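Polyketide synthase (Lyngbya majuscula 19L, PDB 3QIT) probably releases the finished chain in curacin A biosynthesis as a decarboxylating thioesterase, generating the terminal alkene of the product. Local coordinates at residues G12-C17 and D60-G65; T80-I85 and A106-A111; C19-P24 and V56-L61; Q38-Q43 and Y183-R188. All coordinates share one frame; numbering follows the deposited sequence. Where two conformers were deposited one is given.

Interaction 3 pairs neighbouring strands 14-21 and 55-59 of the central eight-stranded sheet; interaction 1 sets the same strand 14-21 against the loop that follows 55-59, with centres about 14 Å apart and D60 and L61 in common. Interaction 4, about 12 Å from interaction 3 between centres, joins them where D60 OD2 meets R188 NH2 and D60 OD1 meets G39 N. Interaction 2 packs two helices, its centre about 13 Å from that of interaction 1, and Q84 bonds to D60 and F62. Along the chain, interactions 1 and 3 close before interaction 2 opens, while interaction 4 reaches to helix 179-188 and encloses interaction 2. D60 thus ties sheet, post-strand loop and helix 179-188 together.

Interaction 1 (G12-C17 and D60-G65); sequences GGNQIC and DLFGHG
The ring of F62 rests against N14 and I16 of strand 14-21, while D60, at the start of the same loop, pairs with C17. The loop carries the DxxGxG sequence often found after this strand in alpha/beta hydrolases. F62 CE1 meets N14 CB at 3.5 Å, and its CZ lies 3.6 Å from I16 CG1; both approaches are oblique to the ring. Near the ring plane, at the edge, the backbone Q15 O stands 3.6 Å from F62 CE1. I16 presents CG1 because chi1 of -62° sets that branch beside its own backbone N, on the side of N14. M72 of the second subunit packs on N14 and F62 as well, so this packing round the F62 ring borders the dimer interface.

At the other end, D60 N donates to C17 O over 2.9 Å, nearly straight at 166°. The D60 carboxylate comes alongside C17, with OD2 3.3 Å from C17 CB. Its strong partners lie further out: OD1 accepts from G39 N, and OD2 takes a salt bridge from R188 and a bond from R66 N. Such a set of donors would be expected to stabilise the negative charge.

Beyond the first shell, Q84 of helix 78-91 grips the loop through D60 O and F62 N. A type II turn from L61 to H64, with G63 at its third position, is closed by H64 N to L61 O. The H64 imidazole fixes the turn further: ND1 donates to F62 O over 3.0 Å, in the imidazole plane but 48° above that of the carbonyl.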
# COMPACT_ATOMS: atom_id res chain seq x y z
N GLY B 12 -13.05 -2.19 5.38
CA GLY B 12 -12.54 -1.89 4.04
C GLY B 12 -13.05 -2.83 2.95
O GLY B 12 -12.37 -3.06 1.96
N GLY B 13 -14.24 -3.39 3.14
CA GLY B 13 -14.80 -4.32 2.17
C GLY B 13 -14.32 -5.74 2.38
O GLY B 13 -14.59 -6.61 1.55
N ASN B 14 -13.64 -5.99 3.49
CA ASN B 14 -13.05 -7.29 3.75
C ASN B 14 -13.51 -7.77 5.12
O ASN B 14 -14.21 -7.05 5.81
CB ASN B 14 -11.53 -7.17 3.73
CG ASN B 14 -11.00 -6.87 2.36
OD1 ASN B 14 -11.02 -7.74 1.50
ND2 ASN B 14 -10.51 -5.66 2.14
N GLN B 15 -13.13 -8.99 5.48
CA GLN B 15 -13.57 -9.53 6.79
C GLN B 15 -12.37 -9.84 7.63
O GLN B 15 -11.43 -10.52 7.19
CB GLN B 15 -14.40 -10.80 6.54
CG GLN B 15 -15.69 -10.53 5.77
CD GLN B 15 -16.72 -9.80 6.61
OE1 GLN B 15 -16.79 -10.01 7.82
NE2 GLN B 15 -17.53 -8.94 5.98
N ILE B 16 -12.39 -9.36 8.87
CA ILE B 16 -11.32 -9.68 9.83
C ILE B 16 -11.85 -10.78 10.75
O ILE B 16 -12.85 -10.57 11.41
CB ILE B 16 -10.98 -8.46 10.69
CG1 ILE B 16 -10.46 -7.31 9.81
CG2 ILE B 16 -9.92 -8.83 11.77
CD1 ILE B 16 -10.38 -5.97 10.57
N CYS B 17 -11.14 -11.89 10.86
CA CYS B 17 -11.51 -12.92 11.84
C CYS B 17 -10.83 -12.61 13.17
O CYS B 17 -9.60 -12.48 13.22
CB CYS B 17 -11.04 -14.31 11.38
SG CYS B 17 -11.59 -15.60 12.59
N ASP B 60 -6.69 -12.62 12.96
CA ASP B 60 -5.93 -13.10 11.81
C ASP B 60 -5.60 -11.85 10.96
O ASP B 60 -6.50 -11.09 10.56
CB ASP B 60 -6.79 -14.04 10.94
CG ASP B 60 -7.03 -15.42 11.58
OD1 ASP B 60 -6.16 -16.00 12.25
OD2 ASP B 60 -8.15 -15.95 11.37
N LEU B 61 -4.34 -11.64 10.63
CA LEU B 61 -3.99 -10.55 9.72
C LEU B 61 -4.60 -10.85 8.35
O LEU B 61 -4.82 -12.03 8.03
CB LEU B 61 -2.47 -10.38 9.66
CG LEU B 61 -1.80 -9.96 10.96
CD1 LEU B 61 -0.28 -9.94 10.78
CD2 LEU B 61 -2.34 -8.57 11.43
N PHE B 62 -4.89 -9.82 7.55
CA PHE B 62 -5.47 -10.08 6.21
C PHE B 62 -4.57 -11.03 5.43
O PHE B 62 -3.34 -11.00 5.57
CB PHE B 62 -5.66 -8.79 5.40
CG PHE B 62 -6.86 -7.95 5.84
CD1 PHE B 62 -8.13 -8.52 5.94
CD2 PHE B 62 -6.69 -6.61 6.10
CE1 PHE B 62 -9.25 -7.71 6.37
CE2 PHE B 62 -7.77 -5.81 6.50
CZ PHE B 62 -9.05 -6.36 6.63
N GLY B 63 -5.21 -11.92 4.67
CA GLY B 63 -4.49 -12.97 3.95
C GLY B 63 -4.05 -14.18 4.78
O GLY B 63 -3.49 -15.12 4.23
N HIS B 64 -4.29 -14.15 6.09
CA HIS B 64 -3.85 -15.22 7.00
C HIS B 64 -5.08 -15.84 7.65
O HIS B 64 -6.12 -15.19 7.76
CB HIS B 64 -3.00 -14.64 8.14
CG HIS B 64 -1.67 -14.09 7.71
ND1 HIS B 64 -1.53 -12.91 7.00
CD2 HIS B 64 -0.42 -14.56 7.92
CE1 HIS B 64 -0.24 -12.68 6.78
NE2 HIS B 64 0.45 -13.67 7.32
N GLY B 65 -4.95 -17.08 8.08
CA GLY B 65 -6.00 -17.73 8.90
C GLY B 65 -7.34 -17.72 8.18
O GLY B 65 -7.42 -18.11 7.02

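Interaction 2 (T80-I85 and A106-A111); sequences TFLAQI and AMLATA
The axes of the 80-85 and 106-111 helical segments pass 10.0 Å apart and cross at -65°, bringing L82 and L108 closest, their CA atoms 6.4 Å apart. Across this gap the side chains meet through apolar groups only, all buried. L108 projects between F81, L82 and I85, the three residues of helix 78-91 that face it. Its CD1 branch lies 3.9 Å from F81 CB, and its CB is met by I85 CD1 at 3.7 Å. The other branch, CD2, reaches L82 CD2 at 3.6 Å in one of the two deposited conformers of L82.

In that conformer L82 CD2 also settles 3.6 Å from A111 CB, one turn further along, and covers the backbone L108 O. With CG beside the backbone N (chi1 -67°), L108 turns both methyls onto helix 78-91. Replacing L108 by an alanine would probably open a gap between F81, L82 and I85 and let the L82 branches shift.

L144 of the second subunit packs on L82 and A111, so dimerisation covers this seam. The pair is characteristic of the alpha/beta hydrolase fold, where the second of these helices follows the probable nucleophile elbow and packs against the neighbouring helix on the same face of the sheet.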
# COMPACT_ATOMS: atom_id res chain seq x y z
N THR B 80 -1.48 -1.23 5.69
CA THR B 80 -2.72 -1.99 5.72
C THR B 80 -2.86 -2.82 6.99
O THR B 80 -3.90 -2.76 7.66
CB THR B 80 -2.85 -2.90 4.49
OG1 THR B 80 -3.02 -2.07 3.32
CG2 THR B 80 -4.03 -3.86 4.64
N PHE B 81 -1.83 -3.59 7.36
CA PHE B 81 -1.92 -4.34 8.63
C PHE B 81 -2.08 -3.42 9.84
O PHE B 81 -2.80 -3.76 10.80
CB PHE B 81 -0.72 -5.27 8.83
CG PHE B 81 -0.62 -6.38 7.80
CD1 PHE B 81 -1.74 -7.13 7.45
CD2 PHE B 81 0.61 -6.72 7.24
CE1 PHE B 81 -1.67 -8.16 6.52
CE2 PHE B 81 0.70 -7.76 6.29
CZ PHE B 81 -0.44 -8.49 5.94
N LEU B 82 -1.39 -2.28 9.83
CA LEU B 82 -1.52 -1.34 10.94
C LEU B 82 -2.93 -0.79 11.04
O LEU B 82 -3.49 -0.68 12.12
CB LEU B 82 -0.51 -0.21 10.81
CG LEU B 82 0.90 -0.62 11.20
CD1 LEU B 82 1.86 0.54 10.93
CD2 LEU B 82 0.95 -1.05 12.66
N ALA B 83 -3.52 -0.44 9.89
CA ALA B 83 -4.89 0.06 9.88
C ALA B 83 -5.86 -1.01 10.39
O ALA B 83 -6.87 -0.69 11.03
CB ALA B 83 -5.29 0.54 8.44
N GLN B 84 -5.61 -2.26 10.01
CA GLN B 84 -6.43 -3.38 10.44
C GLN B 84 -6.36 -3.51 11.96
O GLN B 84 -7.39 -3.69 12.61
CB GLN B 84 -5.92 -4.70 9.79
CG GLN B 84 -6.77 -5.92 10.14
CD GLN B 84 -6.12 -7.26 9.74
OE1 GLN B 84 -5.09 -7.31 9.04
NE2 GLN B 84 -6.74 -8.34 10.19
N ILE B 85 -5.14 -3.47 12.52
CA ILE B 85 -5.00 -3.56 14.00
C ILE B 85 -5.67 -2.35 14.72
O ILE B 85 -6.35 -2.54 15.72
CB ILE B 85 -3.54 -3.72 14.42
CG1 ILE B 85 -3.00 -5.06 13.93
CG2 ILE B 85 -3.38 -3.62 15.97
CD1 ILE B 85 -1.50 -5.15 13.91
N ALA B 106 5.29 -8.27 16.51
CA ALA B 106 5.92 -7.38 17.49
C ALA B 106 6.25 -6.03 16.85
O ALA B 106 6.06 -4.99 17.47
CB ALA B 106 7.19 -8.03 18.05
N MET B 107 6.72 -6.06 15.60
CA MET B 107 6.97 -4.81 14.85
C MET B 107 5.65 -4.04 14.72
O MET B 107 5.60 -2.87 15.01
CB MET B 107 7.54 -5.11 13.44
CG MET B 107 7.81 -3.85 12.62
SD MET B 107 6.33 -3.18 11.79
CE MET B 107 5.96 -4.43 10.56
N LEU B 108 4.58 -4.73 14.32
CA LEU B 108 3.27 -4.06 14.21
C LEU B 108 2.77 -3.51 15.54
O LEU B 108 2.21 -2.41 15.59
CB LEU B 108 2.21 -4.96 13.56
CG LEU B 108 2.51 -5.27 12.08
CD1 LEU B 108 1.70 -6.53 11.64
CD2 LEU B 108 2.19 -4.09 11.18
N ALA B 109 3.00 -4.28 16.59
CA ALA B 109 2.63 -3.86 17.94
C ALA B 109 3.38 -2.60 18.33
O ALA B 109 2.77 -1.70 18.92
CB ALA B 109 2.90 -4.98 18.93
N THR B 110 4.67 -2.50 18.00
CA THR B 110 5.41 -1.27 18.33
C THR B 110 4.84 -0.05 17.61
O THR B 110 4.77 1.05 18.16
CB THR B 110 6.95 -1.33 18.07
OG1 THR B 110 7.23 -1.46 16.67
CG2 THR B 110 7.60 -2.47 18.83
N ALA B 111 4.44 -0.24 16.37
CA ALA B 111 3.91 0.87 15.60
C ALA B 111 2.58 1.32 16.16
O ALA B 111 2.36 2.52 16.38
CB ALA B 111 3.82 0.51 14.13

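Interaction 3 (C19-P24 and V56-L61); sequences CSWGSP and VVAPDL
W21 lays the six-membered ring of its indole toward A58 and V56 of the adjoining strand. Its CZ3 comes 3.9 Å from A58 CB, which sits at the ring's edge and in its plane, while CE3 crosses obliquely to V56 CG1 at 4.0 Å. With CG next to the backbone N (chi1 -61°), the ring swings back along its own strand and so reaches A58 as well as V56, the residue paired with it. The indole NE1 bonds to Q43 OE1, and A46 and L47 of helix 43-51 also touch the side chain.

The backbones beneath run antiparallel, at 167°, with axes 4.7 Å apart. C19 with A58 and W21 with V56 form hydrogen-bonded pairs, and S20 with V57 the non-hydrogen-bonded pair between them. Four bonds make the ladder, the shortest from A58 N to C19 O at 2.8 Å. Two CA-H contacts supplement it, with S20 CA 3.1 Å from V56 O and V57 CA beside C19 O.

C19, W21, V56 and A58 share one face of the sheet, and S20 and V57 the other. Beside the C19-A58 pair, C19 SG lies 3.8 Å from A58 O and near the carboxylate of D60, whose OD1 accepts from G39 N. V57 is also bonded on its other flank to V29 and C31, so this is where the antiparallel edge of the mostly parallel alpha/beta hydrolase sheet begins. The register is therefore set by main-chain bonds, while W21, V56 and A58 make an apolar patch, and the indole N-H buried there is satisfied by Q43.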
# COMPACT_ATOMS: atom_id res chain seq x y z
N CYS B 19 -9.99 -14.27 16.66
CA CYS B 19 -10.01 -15.48 17.47
C CYS B 19 -9.99 -15.02 18.91
O CYS B 19 -9.26 -14.10 19.26
CB CYS B 19 -8.77 -16.32 17.24
SG CYS B 19 -8.55 -16.88 15.53
N SER B 20 -10.82 -15.63 19.75
CA SER B 20 -10.84 -15.22 21.15
C SER B 20 -11.02 -16.39 22.11
O SER B 20 -11.61 -17.42 21.77
CB SER B 20 -11.93 -14.17 21.40
OG SER B 20 -13.21 -14.75 21.34
N TRP B 21 -10.47 -16.21 23.31
CA TRP B 21 -10.60 -17.17 24.40
C TRP B 21 -10.99 -16.38 25.63
O TRP B 21 -10.53 -15.26 25.82
CB TRP B 21 -9.27 -17.88 24.68
CG TRP B 21 -8.71 -18.67 23.54
CD1 TRP B 21 -8.80 -20.02 23.35
CD2 TRP B 21 -7.95 -18.16 22.44
NE1 TRP B 21 -8.14 -20.38 22.20
CE2 TRP B 21 -7.58 -19.26 21.63
CE3 TRP B 21 -7.50 -16.88 22.09
CZ2 TRP B 21 -6.83 -19.11 20.45
CZ3 TRP B 21 -6.74 -16.73 20.90
CH2 TRP B 21 -6.41 -17.84 20.12
N GLY B 22 -11.85 -16.96 26.46
CA GLY B 22 -12.19 -16.34 27.74
C GLY B 22 -13.45 -15.51 27.67
O GLY B 22 -14.06 -15.41 26.61
N SER B 23 -13.87 -14.94 28.81
CA SER B 23 -15.16 -14.24 28.92
C SER B 23 -15.09 -12.85 28.31
O SER B 23 -14.15 -12.11 28.59
CB SER B 23 -15.58 -14.10 30.39
OG SER B 23 -15.50 -15.34 31.09
N PRO B 24 -16.10 -12.48 27.49
CA PRO B 24 -16.13 -11.18 26.81
C PRO B 24 -16.03 -9.95 27.73
O PRO B 24 -15.65 -8.88 27.26
CB PRO B 24 -17.49 -11.19 26.07
CG PRO B 24 -18.28 -12.28 26.73
CD PRO B 24 -17.26 -13.31 27.10
N VAL B 56 -8.64 -13.02 25.79
CA VAL B 56 -7.51 -12.98 24.86
C VAL B 56 -8.08 -12.89 23.44
O VAL B 56 -8.94 -13.67 23.06
CB VAL B 56 -6.62 -14.24 24.99
CG1 VAL B 56 -5.42 -14.14 24.10
CG2 VAL B 56 -6.20 -14.47 26.48
N VAL B 57 -7.62 -11.91 22.69
CA VAL B 57 -8.12 -11.67 21.34
C VAL B 57 -6.91 -11.68 20.40
O VAL B 57 -5.94 -10.96 20.61
CB VAL B 57 -8.82 -10.30 21.25
CG1 VAL B 57 -9.20 -9.99 19.80
CG2 VAL B 57 -10.07 -10.25 22.13
N ALA B 58 -6.98 -12.51 19.34
CA ALA B 58 -5.89 -12.64 18.39
C ALA B 58 -6.50 -12.57 16.99
O ALA B 58 -7.02 -13.56 16.49
CB ALA B 58 -5.13 -13.98 18.60
N PRO B 59 -6.41 -11.41 16.33
CA PRO B 59 -6.93 -11.27 14.95
C PRO B 59 -6.06 -12.05 13.99
O PRO B 59 -4.84 -12.14 14.18
CB PRO B 59 -6.79 -9.78 14.65
CG PRO B 59 -5.75 -9.30 15.60
CD PRO B 59 -5.87 -10.13 16.84
N ASP B 60 -6.69 -12.62 12.96
CA ASP B 60 -5.93 -13.10 11.81
C ASP B 60 -5.60 -11.85 10.96
O ASP B 60 -6.50 -11.09 10.56
CB ASP B 60 -6.79 -14.04 10.94
CG ASP B 60 -7.03 -15.42 11.58
OD1 ASP B 60 -6.16 -16.00 12.25
OD2 ASP B 60 -8.15 -15.95 11.37
N LEU B 61 -4.34 -11.64 10.63
CA LEU B 61 -3.99 -10.55 9.72
C LEU B 61 -4.60 -10.85 8.35
O LEU B 61 -4.82 -12.03 8.03
CB LEU B 61 -2.47 -10.38 9.66
CG LEU B 61 -1.80 -9.96 10.96
CD1 LEU B 61 -0.28 -9.94 10.78
CD2 LEU B 61 -2.34 -8.57 11.43

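Interaction 4 (Q38-Q43 and Y183-R188); sequences QGLAWQ and YILAQR
L40 fills the apolar centre, its CD2 3.6 Å from I184 CG2 at about a right angle and also against the aliphatic R188 CD. L185 CD2 also approaches L40 CG, at 3.9 Å, and A41 CB borders it. Chi1 of 175° stretches L40 CG away from the backbone N and out between these helix residues.

Toward the edge, the Q38 amide bridges the helix end at both of its atoms. NE2 donates to L185 O over 3.2 Å, from above the carbonyl plane. OE1 accepts from R188 NH1 at 2.9 Å, on a lone pair and in the guanidinium plane, so that the two flat groups lie nearly coplanar. R188 is held further by D60 and E6, which bind NH2 and NE respectively. With an alanine in place of Q38, R188 NH1 would probably lose this acceptor and L185 O its amide partner, with a gap opened beside L185 CD2.

The contact joins the short 3-10 turn after strand 28-32, which precedes helix 43-51, to helix 179-188. That helix belongs to the insertion between strands 120-126 and 234-239, where alpha/beta hydrolases commonly carry their lid.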
# COMPACT_ATOMS: atom_id res chain seq x y z
N GLN B 38 -1.31 -17.34 12.27
CA GLN B 38 -2.76 -17.13 12.37
C GLN B 38 -3.07 -16.92 13.84
O GLN B 38 -2.25 -17.23 14.70
CB GLN B 38 -3.52 -18.38 11.86
CG GLN B 38 -3.08 -19.68 12.53
CD GLN B 38 -3.87 -20.88 12.05
OE1 GLN B 38 -5.10 -20.83 11.97
NE2 GLN B 38 -3.17 -21.95 11.72
N GLY B 39 -4.25 -16.39 14.12
CA GLY B 39 -4.60 -16.09 15.53
C GLY B 39 -4.60 -17.31 16.42
O GLY B 39 -4.19 -17.24 17.58
N LEU B 40 -4.98 -18.46 15.85
CA LEU B 40 -4.99 -19.72 16.58
C LEU B 40 -3.61 -20.13 17.09
O LEU B 40 -3.53 -20.84 18.07
CB LEU B 40 -5.63 -20.83 15.74
CG LEU B 40 -5.63 -22.26 16.27
CD1 LEU B 40 -6.43 -22.39 17.54
CD2 LEU B 40 -6.14 -23.21 15.22
N ALA B 41 -2.53 -19.61 16.50
CA ALA B 41 -1.17 -19.96 16.94
C ALA B 41 -0.90 -19.51 18.38
O ALA B 41 0.05 -19.97 19.00
CB ALA B 41 -0.10 -19.36 15.96
N TRP B 42 -1.74 -18.60 18.89
CA TRP B 42 -1.60 -18.10 20.25
C TRP B 42 -2.26 -18.98 21.28
O TRP B 42 -2.20 -18.67 22.46
CB TRP B 42 -2.21 -16.68 20.37
CG TRP B 42 -1.34 -15.62 19.73
CD1 TRP B 42 -1.56 -15.00 18.53
CD2 TRP B 42 -0.11 -15.10 20.25
NE1 TRP B 42 -0.54 -14.10 18.28
CE2 TRP B 42 0.36 -14.15 19.32
CE3 TRP B 42 0.63 -15.34 21.42
CZ2 TRP B 42 1.55 -13.41 19.53
CZ3 TRP B 42 1.81 -14.61 21.63
CH2 TRP B 42 2.27 -13.66 20.68
N GLN B 43 -2.89 -20.08 20.86
CA GLN B 43 -3.76 -20.84 21.78
C GLN B 43 -3.06 -21.31 23.06
O GLN B 43 -3.64 -21.26 24.15
CB GLN B 43 -4.38 -22.04 21.07
CG GLN B 43 -5.27 -22.87 22.00
CD GLN B 43 -6.38 -23.56 21.26
OE1 GLN B 43 -7.42 -22.97 21.02
NE2 GLN B 43 -6.17 -24.82 20.92
N TYR B 183 -1.73 -30.39 14.21
CA TYR B 183 -2.92 -30.79 13.48
C TYR B 183 -4.04 -29.75 13.56
O TYR B 183 -4.63 -29.41 12.55
CB TYR B 183 -3.42 -32.15 14.00
CG TYR B 183 -4.52 -32.67 13.13
CD1 TYR B 183 -4.23 -33.43 11.99
CD2 TYR B 183 -5.85 -32.33 13.40
CE1 TYR B 183 -5.26 -33.88 11.16
CE2 TYR B 183 -6.87 -32.78 12.59
CZ TYR B 183 -6.58 -33.55 11.48
OH TYR B 183 -7.61 -33.98 10.69
N ILE B 184 -4.32 -29.25 14.75
CA ILE B 184 -5.31 -28.20 14.95
C ILE B 184 -5.04 -26.95 14.04
O ILE B 184 -5.96 -26.38 13.41
CB ILE B 184 -5.35 -27.88 16.48
CG1 ILE B 184 -6.14 -29.00 17.19
CG2 ILE B 184 -5.93 -26.50 16.77
CD1 ILE B 184 -5.93 -29.07 18.70
N LEU B 185 -3.78 -26.55 13.97
CA LEU B 185 -3.36 -25.40 13.15
C LEU B 185 -3.58 -25.69 11.66
O LEU B 185 -4.21 -24.91 10.97
CB LEU B 185 -1.90 -25.09 13.41
CG LEU B 185 -1.64 -24.47 14.79
CD1 LEU B 185 -0.14 -24.55 15.10
CD2 LEU B 185 -2.13 -23.05 14.82
N ALA B 186 -3.13 -26.86 11.21
CA ALA B 186 -3.28 -27.23 9.78
C ALA B 186 -4.75 -27.37 9.36
O ALA B 186 -5.11 -26.98 8.25
CB ALA B 186 -2.51 -28.54 9.48
N GLN B 187 -5.57 -27.98 10.22
CA GLN B 187 -7.01 -28.08 10.07
C GLN B 187 -7.64 -26.73 9.75
O GLN B 187 -8.47 -26.63 8.85
CB GLN B 187 -7.56 -28.62 11.42
CG GLN B 187 -9.05 -28.80 11.62
CD GLN B 187 -9.34 -29.45 13.00
OE1 GLN B 187 -9.13 -28.84 14.05
NE2 GLN B 187 -9.81 -30.69 12.99
N ARG B 188 -7.19 -25.68 10.42
CA ARG B 188 -7.78 -24.37 10.24
C ARG B 188 -7.38 -23.71 8.91
O ARG B 188 -8.16 -22.96 8.33
CB ARG B 188 -7.44 -23.47 11.43
CG ARG B 188 -8.20 -22.15 11.40
CD ARG B 188 -8.26 -21.53 12.78
NE ARG B 188 -9.04 -20.29 12.77
CZ ARG B 188 -8.55 -19.06 12.59
NH1 ARG B 188 -7.26 -18.87 12.36
NH2 ARG B 188 -9.37 -18.00 12.62